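Local coordinates for protein pleckstrin homology domain-containing family M member 2 (Homo sapiens, PDB 3CXB) that interacts with kinesin and binds the Salmonella virulence effector SifA through its PH domain, at residues R58-T62 / T63-H67. Numbering follows the deposited sequence.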
ATOM      1  N   ARG B  58       8.036  -1.625  -4.765  1.00 38.96           N
ATOM      2  CA  ARG B  58       9.408  -1.241  -4.504  1.00 40.68           C
ATOM      3  C   ARG B  58       9.488  -0.337  -3.275  1.00 39.35           C
ATOM      4  O   ARG B  58       8.499   0.244  -2.854  1.00 39.86           O
ATOM      5  CB  ARG B  58       9.994  -0.526  -5.725  1.00 41.89           C
ATOM      6  CG  ARG B  58       9.319   0.786  -6.069  1.00 46.73           C
ATOM      7  CD  ARG B  58       9.834   1.342  -7.388  1.00 49.79           C
ATOM      8  NE  ARG B  58      10.188   2.756  -7.287  1.00 54.00           N
ATOM      9  CZ  ARG B  58      11.367   3.211  -6.871  1.00 55.99           C
ATOM     10  NH1 ARG B  58      12.334   2.369  -6.509  1.00 58.54           N
ATOM     11  NH2 ARG B  58      11.584   4.517  -6.829  1.00 56.27           N
ATOM     12  N   ARG B  59      10.666  -0.243  -2.682  1.00 40.49           N
ATOM     13  CA  ARG B  59      10.848   0.641  -1.552  1.00 44.57           C
ATOM     14  C   ARG B  59      10.914   2.018  -2.207  1.00 49.98           C
ATOM     15  O   ARG B  59      11.462   2.157  -3.301  1.00 48.41           O
ATOM     16  CB  ARG B  59      12.160   0.319  -0.832  1.00 42.16           C
ATOM     17  CG  ARG B  59      12.075  -0.803   0.203  1.00 38.62           C
ATOM     18  CD  ARG B  59      13.444  -1.414   0.381  1.00 39.16           C
ATOM     19  NE  ARG B  59      13.863  -1.542   1.774  1.00 38.68           N
ATOM     20  CZ  ARG B  59      13.885  -2.686   2.440  1.00 38.87           C
ATOM     21  NH1 ARG B  59      14.285  -2.715   3.705  1.00 38.93           N
ATOM     22  NH2 ARG B  59      13.500  -3.805   1.840  1.00 41.78           N
ATOM     23  N   ALA B  60      10.356   3.031  -1.556  1.00 60.21           N
ATOM     24  CA  ALA B  60      10.353   4.369  -2.126  1.00 72.33           C
ATOM     25  C   ALA B  60      11.477   5.256  -1.619  1.00 83.29           C
ATOM     26  O   ALA B  60      12.238   4.878  -0.730  1.00 82.11           O
ATOM     27  CB  ALA B  60       9.019   5.037  -1.863  1.00 69.63           C
ATOM     28  N   ASN B  61      11.566   6.442  -2.207  1.00 97.99           N
ATOM     29  CA  ASN B  61      12.567   7.437  -1.851  1.00114.78           C
ATOM     30  C   ASN B  61      12.258   8.041  -0.480  1.00124.52           C
ATOM     31  O   ASN B  61      11.247   7.705   0.129  1.00123.52           O
ATOM     32  CB  ASN B  61      12.589   8.515  -2.932  1.00114.15           C
ATOM     33  CG  ASN B  61      11.221   8.730  -3.565  1.00117.07           C
ATOM     34  OD1 ASN B  61      10.473   9.626  -3.171  1.00118.62           O
ATOM     35  ND2 ASN B  61      10.883   7.888  -4.541  1.00117.48           N
ATOM     36  N   THR B  62      13.122   8.929   0.005  1.00138.19           N
ATOM     37  CA  THR B  62      12.916   9.544   1.316  1.00149.60           C
ATOM     38  C   THR B  62      11.824  10.610   1.326  1.00150.20           C
ATOM     39  O   THR B  62      10.649  10.293   1.469  1.00153.07           O
ATOM     40  CB  THR B  62      14.217  10.180   1.859  1.00153.87           C
ATOM     41  OG1 THR B  62      15.221   9.169   2.001  1.00161.54           O
ATOM     42  CG2 THR B  62      13.972  10.824   3.222  1.00161.53           C
ATOM     43  N   THR B  63      12.222  11.869   1.179  1.00153.35           N
ATOM     44  CA  THR B  63      11.287  12.991   1.188  1.00153.94           C
ATOM     45  C   THR B  63      10.500  13.019   2.492  1.00149.44           C
ATOM     46  O   THR B  63       9.278  13.175   2.496  1.00155.09           O
ATOM     47  CB  THR B  63      10.295  12.924   0.003  1.00160.20           C
ATOM     48  OG1 THR B  63       9.384  11.836   0.194  1.00161.73           O
ATOM     49  CG2 THR B  63      11.046  12.727  -1.306  1.00161.61           C
ATOM     50  N   ASP B  64      11.217  12.858   3.599  1.00141.44           N
ATOM     51  CA  ASP B  64      10.627  12.878   4.931  1.00132.90           C
ATOM     52  C   ASP B  64       9.350  12.055   5.033  1.00126.70           C
ATOM     53  O   ASP B  64       8.238  12.582   4.992  1.00124.31           O
ATOM     54  CB  ASP B  64      10.362  14.326   5.352  1.00135.64           C
ATOM     55  CG  ASP B  64      11.608  15.197   5.251  1.00134.10           C
ATOM     56  OD1 ASP B  64      11.517  16.413   5.526  1.00133.53           O
ATOM     57  OD2 ASP B  64      12.681  14.663   4.894  1.00132.69           O
ATOM     58  N   ARG B  65       9.538  10.750   5.173  1.00116.45           N
ATOM     59  CA  ARG B  65       8.452   9.789   5.289  1.00106.53           C
ATOM     60  C   ARG B  65       9.117   8.420   5.412  1.00 94.38           C
ATOM     61  O   ARG B  65       9.098   7.619   4.481  1.00 91.54           O
ATOM     62  CB  ARG B  65       7.564   9.842   4.043  1.00109.73           C
ATOM     63  CG  ARG B  65       8.311   9.572   2.750  1.00118.21           C
ATOM     64  CD  ARG B  65       7.403   9.641   1.542  1.00127.52           C
ATOM     65  NE  ARG B  65       8.102   9.263   0.317  1.00136.27           N
ATOM     66  CZ  ARG B  65       7.556   9.289  -0.894  1.00141.25           C
ATOM     67  NH1 ARG B  65       6.298   9.681  -1.047  1.00144.28           N
ATOM     68  NH2 ARG B  65       8.264   8.924  -1.955  1.00144.51           N
ATOM     69  N   PRO B  66       9.716   8.140   6.578  1.00 85.78           N
ATOM     70  CA  PRO B  66      10.404   6.876   6.859  1.00 81.49           C
ATOM     71  C   PRO B  66       9.574   5.619   6.626  1.00 77.53           C
ATOM     72  O   PRO B  66       8.368   5.607   6.882  1.00 73.77           O
ATOM     73  CB  PRO B  66      10.812   7.027   8.321  1.00 78.31           C
ATOM     74  CG  PRO B  66       9.724   7.876   8.875  1.00 81.49           C
ATOM     75  CD  PRO B  66       9.570   8.931   7.810  1.00 82.01           C
ATOM     76  N   HIS B  67      10.232   4.569   6.134  1.00 74.00           N
ATOM     77  CA  HIS B  67       9.591   3.282   5.872  1.00 71.29           C
ATOM     78  C   HIS B  67       8.524   3.335   4.774  1.00 64.93           C
ATOM     79  O   HIS B  67       7.486   2.679   4.885  1.00 66.26           O
ATOM     80  CB  HIS B  67       8.957   2.754   7.163  1.00 76.76           C
ATOM     81  CG  HIS B  67       9.767   3.029   8.390  1.00 81.60           C
ATOM     82  ND1 HIS B  67      11.004   2.461   8.611  1.00 85.01           N
ATOM     83  CD2 HIS B  67       9.522   3.824   9.458  1.00 84.05           C
ATOM     84  CE1 HIS B  67      11.486   2.897   9.762  1.00 87.95           C
ATOM     85  NE2 HIS B  67      10.606   3.726  10.295  1.00 87.41           N
TER
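Arg65 reaches back across the turn to Asn61 and Thr62, and its long chain spans the gap between the two arms of this loop. CG lies between the backbone N and the carbonyl carbon (chi1 58°), and from there the chain runs extended, carrying the guanidinium along the preceding arm. Arg65 NE makes a weak hydrogen bond to Thr62 O, 3.0 Å long and bent to 121° at the hydrogen; that carbonyl is less surely placed, so the bond is tentative. Farther out, Arg65 NH2 lies 2.6 Å from Asn61 OD1, with the amide and guanidinium planes 38° apart. Asn61 O sits at the guanidinium edge, 3.5 Å from Arg65 NE. Arginine suits this place because a long side chain ending in a flat cation can lie near several oxygens at once. Ala60 is small enough to let the group lie close, its CB 4.0 Å from Arg65 NH2. NH1 also has a weak, long ion pair with Glu80, and the side chain touches Trp20.

Beyond this arginine the contact is loose. Asp64 points away from the other arm, its carboxylate suited to the exposed crest of the loop, while Thr63, a small polar residue fit for an exposed turn, is poorly ordered. At the strand end of the loop, Ala60 pairs through the backbone with Ala68. The arrangement is an irregular beta-hairpin loop, joining antiparallel strands 54-59 and 68-73 of the PH-domain fold.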